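Local structure of DUF1460 domain-containing protein (Legionella pneumophila subsp. pneumophila, 2IM9) at residues Leu74-Asn79 / Ile131-Phe136; Ala80-Phe85 / Val203-Lys208; Lys119-Lys124 / Ile139-Tyr144. The protein is of unknown function but belongs to the N-acetylmuramoyl-L-alanine amidase-like family of the peptidase CA clan, so it may act on cell-wall peptidoglycan. One frame throughout, in Å; residues are numbered along the deposited sequence. Where two conformers were deposited one is given.

Interaction 1 of 3, residues Leu74-Asn79 / Ile131-Phe136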
loop_
_atom_site.group_PDB
_atom_site.type_symbol
_atom_site.label_atom_id
_atom_site.label_comp_id
_atom_site.label_asym_id
_atom_site.label_seq_id
_atom_site.Cartn_x
_atom_site.Cartn_y
_atom_site.Cartn_z
ATOM N N LEU A 74 -10.394 -2.437 4.722
ATOM C CA LEU A 74 -11.123 -1.159 4.740
ATOM C C LEU A 74 -12.083 -1.037 3.578
ATOM O O LEU A 74 -11.867 -1.624 2.503
ATOM C CB LEU A 74 -10.131 0.021 4.690
ATOM C CG LEU A 74 -9.125 0.075 5.851
ATOM C CD1 LEU A 74 -8.243 1.343 5.787
ATOM C CD2 LEU A 74 -9.877 0.029 7.170
ATOM N N GLY A 75 -13.125 -0.240 3.788
ATOM C CA GLY A 75 -14.060 0.120 2.732
ATOM C C GLY A 75 -14.378 1.609 2.773
ATOM O O GLY A 75 -13.523 2.442 3.119
ATOM N N GLU A 76 -15.604 1.957 2.387
ATOM C CA GLU A 76 -16.029 3.356 2.362
ATOM C C GLU A 76 -16.817 3.739 3.619
ATOM O O GLU A 76 -17.218 4.896 3.769
ATOM C CB GLU A 76 -16.836 3.659 1.097
ATOM C CG GLU A 76 -15.962 3.993 -0.122
ATOM C CD GLU A 76 -15.094 2.819 -0.557
ATOM O OE1 GLU A 76 -15.655 1.794 -1.024
ATOM O OE2 GLU A 76 -13.854 2.919 -0.410
ATOM N N GLY A 77 -16.994 2.783 4.528
ATOM C CA GLY A 77 -17.573 3.073 5.838
ATOM C C GLY A 77 -19.028 2.677 5.993
ATOM O O GLY A 77 -19.665 2.164 5.058
ATOM N N PRO A 78 -19.593 2.949 7.175
ATOM C CA PRO A 78 -20.993 2.645 7.411
ATOM C C PRO A 78 -21.840 3.351 6.360
ATOM O O PRO A 78 -21.492 4.455 5.916
ATOM C CB PRO A 78 -21.250 3.255 8.806
ATOM C CG PRO A 78 -19.906 3.243 9.479
ATOM C CD PRO A 78 -18.939 3.575 8.349
ATOM N N ASN A 79 -22.927 2.715 5.946
ATOM C CA ASN A 79 -23.853 3.297 4.999
ATOM C C ASN A 79 -23.291 3.482 3.592
ATOM O O ASN A 79 -23.937 4.115 2.760
ATOM C CB ASN A 79 -24.395 4.642 5.527
ATOM C CG ASN A 79 -24.897 4.541 6.959
ATOM O OD1 ASN A 79 -25.810 3.763 7.242
ATOM N ND2 ASN A 79 -24.309 5.332 7.870
ATOM N N ILE A 131 -15.067 4.065 -6.778
ATOM C CA ILE A 131 -14.285 4.225 -8.004
ATOM C C ILE A 131 -13.103 5.155 -7.801
ATOM O O ILE A 131 -12.134 5.051 -8.537
ATOM C CB ILE A 131 -15.114 4.699 -9.218
ATOM C CG1 ILE A 131 -15.586 6.139 -9.019
ATOM C CG2 ILE A 131 -16.262 3.717 -9.504
ATOM C CD1 ILE A 131 -16.069 6.786 -10.297
ATOM N N ASN A 132 -13.194 6.068 -6.827
ATOM C CA ASN A 132 -12.082 6.975 -6.521
ATOM C C ASN A 132 -11.023 6.331 -5.622
ATOM O O ASN A 132 -9.933 6.869 -5.444
ATOM C CB ASN A 132 -12.587 8.263 -5.859
ATOM C CG ASN A 132 -13.157 9.262 -6.841
ATOM O OD1 ASN A 132 -13.008 9.128 -8.059
ATOM N ND2 ASN A 132 -13.823 10.284 -6.309
ATOM N N ARG A 133 -11.336 5.200 -5.009
ATOM C CA ARG A 133 -10.343 4.545 -4.166
ATOM C C ARG A 133 -9.096 4.240 -4.994
ATOM O O ARG A 133 -9.187 3.872 -6.165
ATOM C CB ARG A 133 -10.905 3.260 -3.552
ATOM C CG ARG A 133 -10.182 2.895 -2.226
ATOM C CD ARG A 133 -10.419 1.447 -1.809
ATOM N NE ARG A 133 -11.817 1.165 -1.465
ATOM C CZ ARG A 133 -12.302 -0.054 -1.228
ATOM N NH1 ARG A 133 -11.485 -1.117 -1.284
ATOM N NH2 ARG A 133 -13.596 -0.220 -0.928
ATOM N N ASN A 134 -7.922 4.416 -4.391
ATOM C CA ASN A 134 -6.673 4.130 -5.097
ATOM C C ASN A 134 -6.387 2.630 -5.160
ATOM O O ASN A 134 -5.431 2.147 -4.559
ATOM C CB ASN A 134 -5.528 4.883 -4.435
ATOM C CG ASN A 134 -5.568 6.349 -4.727
ATOM O OD1 ASN A 134 -5.946 6.757 -5.829
ATOM N ND2 ASN A 134 -5.149 7.174 -3.746
ATOM N N HIS A 135 -7.209 1.905 -5.906
ATOM C CA HIS A 135 -7.119 0.439 -5.970
ATOM C C HIS A 135 -5.790 -0.113 -6.476
ATOM O O HIS A 135 -5.299 -1.128 -5.971
ATOM C CB HIS A 135 -8.236 -0.133 -6.852
ATOM C CG HIS A 135 -9.604 0.076 -6.296
ATOM N ND1 HIS A 135 -10.089 -0.639 -5.219
ATOM C CD2 HIS A 135 -10.594 0.915 -6.675
ATOM C CE1 HIS A 135 -11.319 -0.230 -4.951
ATOM N NE2 HIS A 135 -11.651 0.705 -5.829
ATOM N N PHE A 136 -5.234 0.530 -7.502
ATOM C CA PHE A 136 -4.009 0.021 -8.127
ATOM C C PHE A 136 -2.792 0.758 -7.599
ATOM O O PHE A 136 -2.678 1.981 -7.710
ATOM C CB PHE A 136 -4.094 0.121 -9.645
ATOM C CG PHE A 136 -5.104 -0.812 -10.236
ATOM C CD1 PHE A 136 -4.736 -2.106 -10.586
ATOM C CD2 PHE A 136 -6.430 -0.415 -10.402
ATOM C CE1 PHE A 136 -5.661 -2.996 -11.110
ATOM C CE2 PHE A 136 -7.391 -1.308 -10.931
ATOM C CZ PHE A 136 -7.001 -2.601 -11.283
#
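Arg133 reaches across to Glu76 and takes its carboxylate side-on, with NE and NH2 each holding one oxygen. The NH2 arm of this salt bridge is the straighter: Arg133 NH2 lies 2.9 Å from Glu76 OE1 at an N-H...O angle of 166°, and that oxygen sits in the guanidinium plane. The other arm, Arg133 NE to Glu76 OE2 at 2.9 Å, is tilted from the plane; carboxylate and guanidinium are turned 33° against each other. Both oxygens offer their syn lone pairs. A bend at chi2 (64°) folds the Glu76 chain so that its carboxylate faces the arginine. Leu74 O hangs over one face of the guanidinium, 3.8 Å from Arg133 NH1, and CE1 of His135 also lies over a face, toward the rim. Each charged group has a second partner: Glu76 OE2 also bonds Tyr123 OH, and Arg133 NH2 forms a salt bridge with Asp83, so the buried Glu76 carboxylate is held by more than the arginine. The contact joins two loops, one between helices 53-63 and 95-107, the other between helices 111-122 and 137-147; Arg122, near the end of helix 111-122, packs against Leu74, Glu76 and Arg133.

Interaction 2 of 3, residues Ala80-Phe85 / Val203-Lys208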
loop_
_atom_site.group_PDB
_atom_site.type_symbol
_atom_site.label_atom_id
_atom_site.label_comp_id
_atom_site.label_asym_id
_atom_site.label_seq_id
_atom_site.Cartn_x
_atom_site.Cartn_y
_atom_site.Cartn_z
ATOM N N ALA A 80 -22.102 2.937 3.320
ATOM C CA ALA A 80 -21.520 3.098 1.988
ATOM C C ALA A 80 -22.330 2.358 0.925
ATOM O O ALA A 80 -23.003 1.375 1.225
ATOM C CB ALA A 80 -20.065 2.626 1.981
ATOM N N ARG A 81 -22.257 2.819 -0.319
ATOM C CA ARG A 81 -23.094 2.234 -1.371
ATOM C C ARG A 81 -22.604 0.836 -1.751
ATOM O O ARG A 81 -23.417 -0.067 -1.961
ATOM C CB ARG A 81 -23.114 3.153 -2.604
ATOM C CG ARG A 81 -23.978 2.616 -3.792
ATOM C CD ARG A 81 -25.418 2.325 -3.390
ATOM N NE ARG A 81 -26.264 2.125 -4.573
ATOM C CZ ARG A 81 -27.578 1.950 -4.518
ATOM N NH1 ARG A 81 -28.199 1.955 -3.338
ATOM N NH2 ARG A 81 -28.268 1.785 -5.637
ATOM N N TYR A 82 -21.281 0.666 -1.872
ATOM C CA TYR A 82 -20.735 -0.601 -2.405
ATOM C C TYR A 82 -19.950 -1.414 -1.390
ATOM O O TYR A 82 -19.986 -2.643 -1.428
ATOM C CB TYR A 82 -19.859 -0.346 -3.652
ATOM C CG TYR A 82 -20.601 0.470 -4.675
ATOM C CD1 TYR A 82 -21.618 -0.104 -5.444
ATOM C CD2 TYR A 82 -20.304 1.824 -4.860
ATOM C CE1 TYR A 82 -22.350 0.672 -6.377
ATOM C CE2 TYR A 82 -21.013 2.605 -5.798
ATOM C CZ TYR A 82 -22.036 2.012 -6.542
ATOM O OH TYR A 82 -22.755 2.756 -7.446
ATOM N N ASP A 83 -19.212 -0.744 -0.505
ATOM C CA ASP A 83 -18.323 -1.454 0.411
ATOM C C ASP A 83 -18.378 -0.809 1.785
ATOM O O ASP A 83 -17.786 0.247 1.999
ATOM C CB ASP A 83 -16.874 -1.451 -0.121
ATOM C CG ASP A 83 -15.940 -2.327 0.707
ATOM O OD1 ASP A 83 -16.328 -2.774 1.835
ATOM O OD2 ASP A 83 -14.820 -2.603 0.218
ATOM N N GLN A 84 -19.102 -1.457 2.700
ATOM C CA GLN A 84 -19.412 -0.883 4.028
ATOM C C GLN A 84 -18.446 -1.341 5.119
ATOM O O GLN A 84 -18.737 -1.225 6.328
ATOM C CB GLN A 84 -20.870 -1.210 4.405
ATOM C CG GLN A 84 -21.893 -0.675 3.362
ATOM C CD GLN A 84 -23.348 -0.937 3.762
ATOM O OE1 GLN A 84 -23.646 -1.857 4.535
ATOM N NE2 GLN A 84 -24.251 -0.130 3.223
ATOM N N PHE A 85 -17.286 -1.850 4.704
ATOM C CA PHE A 85 -16.201 -2.063 5.662
ATOM C C PHE A 85 -15.710 -0.699 6.197
ATOM O O PHE A 85 -15.937 0.348 5.554
ATOM C CB PHE A 85 -15.059 -2.844 5.006
ATOM C CG PHE A 85 -15.105 -4.327 5.269
ATOM C CD1 PHE A 85 -16.284 -5.059 5.052
ATOM C CD2 PHE A 85 -13.990 -4.987 5.777
ATOM C CE1 PHE A 85 -16.341 -6.423 5.306
ATOM C CE2 PHE A 85 -14.034 -6.376 6.031
ATOM C CZ PHE A 85 -15.221 -7.087 5.779
ATOM N N VAL A 203 -24.208 -4.369 -10.750
ATOM C CA VAL A 203 -24.500 -3.872 -12.110
ATOM C C VAL A 203 -24.295 -2.367 -12.185
ATOM O O VAL A 203 -23.745 -1.842 -13.158
ATOM C CB VAL A 203 -25.970 -4.226 -12.565
ATOM C CG1 VAL A 203 -26.305 -3.534 -13.887
ATOM C CG2 VAL A 203 -26.150 -5.728 -12.636
ATOM N N GLU A 204 -24.731 -1.675 -11.139
ATOM C CA GLU A 204 -24.590 -0.223 -11.065
ATOM C C GLU A 204 -23.117 0.198 -11.057
ATOM O O GLU A 204 -22.693 1.115 -11.796
ATOM C CB GLU A 204 -25.281 0.252 -9.804
ATOM C CG GLU A 204 -25.273 1.735 -9.573
ATOM C CD GLU A 204 -25.933 2.023 -8.244
ATOM O OE1 GLU A 204 -27.182 2.048 -8.193
ATOM O OE2 GLU A 204 -25.203 2.172 -7.237
ATOM N N LEU A 205 -22.342 -0.486 -10.223
ATOM C CA LEU A 205 -20.916 -0.238 -10.117
ATOM C C LEU A 205 -20.201 -0.555 -11.435
ATOM O O LEU A 205 -19.321 0.199 -11.876
ATOM C CB LEU A 205 -20.319 -1.087 -8.986
ATOM C CG LEU A 205 -18.824 -0.849 -8.722
ATOM C CD1 LEU A 205 -18.519 0.620 -8.359
ATOM C CD2 LEU A 205 -18.298 -1.855 -7.692
ATOM N N LYS A 206 -20.570 -1.668 -12.075
ATOM C CA LYS A 206 -19.921 -2.026 -13.346
ATOM C C LYS A 206 -20.229 -1.028 -14.454
ATOM O O LYS A 206 -19.385 -0.771 -15.344
ATOM C CB LYS A 206 -20.341 -3.421 -13.776
ATOM C CG LYS A 206 -19.673 -4.503 -12.953
ATOM C CD LYS A 206 -20.095 -5.861 -13.467
ATOM C CE LYS A 206 -19.349 -6.953 -12.724
ATOM N NZ LYS A 206 -19.649 -8.264 -13.337
ATOM N N ALA A 207 -21.434 -0.465 -14.404
ATOM C CA ALA A 207 -21.835 0.536 -15.392
ATOM C C ALA A 207 -20.925 1.752 -15.288
ATOM O O ALA A 207 -20.522 2.318 -16.315
ATOM C CB ALA A 207 -23.311 0.917 -15.243
ATOM N N LYS A 208 -20.560 2.133 -14.067
ATOM C CA LYS A 208 -19.616 3.222 -13.890
ATOM C C LYS A 208 -18.202 2.797 -14.308
ATOM O O LYS A 208 -17.511 3.532 -15.016
ATOM C CB LYS A 208 -19.605 3.726 -12.450
ATOM C CG LYS A 208 -18.805 4.999 -12.285
ATOM C CD LYS A 208 -19.465 6.197 -12.982
ATOM C CE LYS A 208 -18.764 7.504 -12.622
ATOM N NZ LYS A 208 -19.046 7.901 -11.189
#
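Tyr82 lays its ring against helix 195-209, in the predicted coiled-coil region, where the consecutive residues Glu204 and Leu205 meet it; its own segment, 80-85, belongs to the loop between helices 53-63 and 95-107. From CB the ring swings to the position opposite its own carbonyl carbon (chi1 -53°) and heads for the helix. CD1 approaches Leu205 CB, and Tyr82 CE1 lies between that atom, at 3.7 Å, and Glu204 OE2, while CD2 and CE2 meet Leu205 CD1. That methyl sits over the centre of the Tyr82 ring, 4.0 Å from the centroid and only 5° off the normal, a CH-pi contact; on the opposite face lies CG of Arg81, nearer the rim. The ring is thus clasped between a leucine methyl group and the arginine chain that precedes it. Farther out, CZ passes Glu204 OE2, and at the tip Tyr82 OH stands 2.5 Å from Glu204 OE2, a very short approach, at best a weak hydrogen bond and doubtful as one. The carboxylate is turned almost perpendicular to the ring, at 85°.

Arg81 holds that same carboxylate side-on, its chain bent at chi2. Arg81 NE meets Glu204 OE2 at 2.9 Å, and Arg81 NH2 meets Glu204 OE1 at 2.8 Å; both bonds are nearly straight and in the guanidinium plane. The two flat groups are nearly coplanar. Glu204 OE2 therefore faces both the arginine and the phenol. Such a two-pronged salt bridge would be expected to keep Glu204 ionised and fix its rotation, while Leu205 on Tyr82 anchors the loop to the helix without any charge.

Interaction 3 of 3, residues Lys119-Lys124 / Ile139-Tyr144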
loop_
_atom_site.group_PDB
_atom_site.type_symbol
_atom_site.label_atom_id
_atom_site.label_comp_id
_atom_site.label_asym_id
_atom_site.label_seq_id
_atom_site.Cartn_x
_atom_site.Cartn_y
_atom_site.Cartn_z
ATOM N N LYS A 119 -8.055 9.996 4.244
ATOM C CA LYS A 119 -9.002 10.199 3.134
ATOM C C LYS A 119 -8.239 10.610 1.863
ATOM O O LYS A 119 -8.472 10.054 0.787
ATOM C CB LYS A 119 -10.093 11.215 3.500
ATOM C CG LYS A 119 -11.224 11.287 2.478
ATOM C CD LYS A 119 -12.380 12.192 2.961
ATOM C CE LYS A 119 -11.980 13.645 3.076
ATOM N NZ LYS A 119 -13.082 14.440 3.736
ATOM N N HIS A 120 -7.299 11.550 1.992
ATOM C CA HIS A 120 -6.553 12.011 0.825
ATOM C C HIS A 120 -5.478 11.058 0.316
ATOM O O HIS A 120 -4.999 11.235 -0.788
ATOM C CB HIS A 120 -5.970 13.410 1.067
ATOM C CG HIS A 120 -6.985 14.490 0.919
ATOM N ND1 HIS A 120 -7.814 14.876 1.949
ATOM C CD2 HIS A 120 -7.339 15.235 -0.153
ATOM C CE1 HIS A 120 -8.621 15.836 1.523
ATOM N NE2 HIS A 120 -8.348 16.073 0.253
ATOM N N THR A 121 -5.105 10.055 1.106
ATOM C CA THR A 121 -4.122 9.066 0.674
ATOM C C THR A 121 -4.826 7.873 0.006
ATOM O O THR A 121 -4.291 7.294 -0.953
ATOM C CB THR A 121 -3.245 8.574 1.870
ATOM O OG1 THR A 121 -2.620 9.702 2.503
ATOM C CG2 THR A 121 -2.140 7.659 1.389
ATOM N N ARG A 122 -6.018 7.537 0.513
ATOM C CA ARG A 122 -6.772 6.368 0.049
ATOM C C ARG A 122 -7.572 6.632 -1.205
ATOM O O ARG A 122 -7.812 5.702 -1.976
ATOM C CB ARG A 122 -7.747 5.874 1.122
ATOM C CG ARG A 122 -7.097 5.169 2.286
ATOM C CD ARG A 122 -8.221 4.544 3.150
ATOM N NE ARG A 122 -8.821 3.393 2.471
ATOM C CZ ARG A 122 -10.121 3.107 2.479
ATOM N NH1 ARG A 122 -10.980 3.906 3.126
ATOM N NH2 ARG A 122 -10.566 2.026 1.830
ATOM N N TYR A 123 -7.981 7.890 -1.400
ATOM C CA TYR A 123 -8.879 8.271 -2.496
ATOM C C TYR A 123 -8.296 9.397 -3.325
ATOM O O TYR A 123 -7.711 10.324 -2.794
ATOM C CB TYR A 123 -10.231 8.743 -1.960
ATOM C CG TYR A 123 -10.957 7.689 -1.164
ATOM C CD1 TYR A 123 -11.778 6.751 -1.793
ATOM C CD2 TYR A 123 -10.821 7.633 0.216
ATOM C CE1 TYR A 123 -12.443 5.763 -1.052
ATOM C CE2 TYR A 123 -11.468 6.665 0.967
ATOM C CZ TYR A 123 -12.265 5.730 0.328
ATOM O OH TYR A 123 -12.906 4.792 1.090
ATOM N N LYS A 124 -8.506 9.327 -4.629
ATOM C CA LYS A 124 -8.151 10.429 -5.524
ATOM C C LYS A 124 -8.827 11.738 -5.084
ATOM O O LYS A 124 -10.057 11.805 -4.972
ATOM C CB LYS A 124 -8.548 10.066 -6.956
ATOM C CG LYS A 124 -8.109 11.068 -7.992
ATOM C CD LYS A 124 -8.769 10.801 -9.328
ATOM C CE LYS A 124 -8.497 11.947 -10.307
ATOM N NZ LYS A 124 -9.038 11.617 -11.672
ATOM N N ILE A 139 -0.750 2.837 -10.875
ATOM C CA ILE A 139 -1.370 3.913 -11.647
ATOM C C ILE A 139 -2.305 4.801 -10.830
ATOM O O ILE A 139 -2.625 5.927 -11.246
ATOM C CB ILE A 139 -2.073 3.359 -12.908
ATOM C CG1 ILE A 139 -3.129 2.337 -12.525
ATOM C CG2 ILE A 139 -1.050 2.727 -13.855
ATOM C CD1 ILE A 139 -4.461 2.639 -13.108
ATOM N N ASP A 140 -2.749 4.297 -9.673
ATOM C CA ASP A 140 -3.538 5.115 -8.748
ATOM C C ASP A 140 -2.678 5.628 -7.592
ATOM O O ASP A 140 -2.424 6.823 -7.475
ATOM C CB ASP A 140 -4.713 4.331 -8.166
ATOM C CG ASP A 140 -5.740 3.926 -9.201
ATOM O OD1 ASP A 140 -5.983 4.678 -10.171
ATOM O OD2 ASP A 140 -6.337 2.855 -9.001
ATOM N N TRP A 141 -2.241 4.721 -6.722
ATOM C CA TRP A 141 -1.673 5.129 -5.434
ATOM C C TRP A 141 -0.335 5.825 -5.593
ATOM O O TRP A 141 -0.162 6.966 -5.109
ATOM C CB TRP A 141 -1.532 3.917 -4.501
ATOM C CG TRP A 141 -1.265 4.259 -3.052
ATOM C CD1 TRP A 141 -2.187 4.662 -2.118
ATOM C CD2 TRP A 141 -0.012 4.157 -2.357
ATOM N NE1 TRP A 141 -1.577 4.859 -0.899
ATOM C CE2 TRP A 141 -0.241 4.563 -1.015
ATOM C CE3 TRP A 141 1.279 3.795 -2.742
ATOM C CZ2 TRP A 141 0.775 4.592 -0.054
ATOM C CZ3 TRP A 141 2.301 3.824 -1.787
ATOM C CH2 TRP A 141 2.037 4.214 -0.450
ATOM N N ASN A 142 0.626 5.155 -6.237
ATOM C CA ASN A 142 1.918 5.805 -6.488
ATOM C C ASN A 142 1.710 7.121 -7.250
ATOM O O ASN A 142 2.243 8.166 -6.862
ATOM C CB ASN A 142 2.831 4.909 -7.325
ATOM C CG ASN A 142 3.428 3.758 -6.542
ATOM O OD1 ASN A 142 3.253 3.635 -5.327
ATOM N ND2 ASN A 142 4.173 2.914 -7.243
ATOM N N ASN A 143 0.947 7.066 -8.335
ATOM C CA ASN A 143 0.777 8.239 -9.200
ATOM C C ASN A 143 0.220 9.449 -8.445
ATOM O O ASN A 143 0.827 10.534 -8.439
ATOM C CB ASN A 143 -0.117 7.869 -10.388
ATOM C CG ASN A 143 -0.430 9.053 -11.266
ATOM O OD1 ASN A 143 0.457 9.622 -11.888
ATOM N ND2 ASN A 143 -1.703 9.445 -11.297
ATOM N N TYR A 144 -0.911 9.242 -7.782
ATOM C CA TYR A 144 -1.589 10.336 -7.087
ATOM C C TYR A 144 -0.827 10.830 -5.871
ATOM O O TYR A 144 -0.788 12.045 -5.616
ATOM C CB TYR A 144 -3.043 9.979 -6.748
ATOM C CG TYR A 144 -3.924 9.927 -7.975
ATOM C CD1 TYR A 144 -4.010 11.022 -8.838
ATOM C CD2 TYR A 144 -4.659 8.786 -8.283
ATOM C CE1 TYR A 144 -4.799 10.980 -9.980
ATOM C CE2 TYR A 144 -5.452 8.732 -9.425
ATOM C CZ TYR A 144 -5.516 9.834 -10.268
ATOM O OH TYR A 144 -6.300 9.802 -11.390
#
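The end of helix 111-122 and the loop that follows it run past helix 137-147, and the backbones come nearest at Lys124 and Tyr144, whose CA atoms are 6.7 Å apart. Here the lysine chain lies across the tyrosine ring, in one of the two conformers modelled for Tyr144, so the ring contacts hold for that conformer alone. Lys124 is extended from its backbone outward (chi1 -174°), which carries CG over one face of the Tyr144 ring, 3.8 Å from the centroid and 15° off the normal, a CH-pi contact. CD and CE then move on toward the hydroxyl; Lys124 CE is 3.3 Å from Tyr144 OH, and Lys124 NZ makes a weak hydrogen bond to it at the same length. The opposite face of the ring is met by Asn143 ND2, offset toward the rim.

Deeper in, Thr121 and Trp141 lie side by side and point the same way. The methyl group, Thr121 CG2, sits 3.7 Å from Trp141 NE1, and Thr121 O comes obliquely to the indole, 3.6 Å from Trp141 CD1. The polar ends look elsewhere: the indole NH bonds Asn100 OD1, and Thr121 OG1 bonds the carbonyl of Cys117 one turn back. Helix 95-107 backs both residues, with Asn100 and Ser104 against Thr121 and Val99 and Leu103 against Trp141. The arrangement is the packing of two consecutive helices joined by a loop, within the amidase-like family region.

The first segments come in the order 74-79, 80-85 and 119-124, and their partners follow as 131-136, 139-144 and 203-208, so interaction 1 crosses both others while interaction 3 is nested inside the loop closed by interaction 2. Interaction 1 is the middle piece: its centre lies about 10 Å from that of interaction 2 and about 11 Å from that of interaction 3. Asp83 ties it to the former, and Tyr123 and the Asn134 backbone to the latter. Interactions 2 and 3, with centres about 19 Å apart, do not touch. Together they connect helix 195-209, in the predicted coiled-coil region, through loops to helices 111-122 and 137-147 within one amidase-like family region.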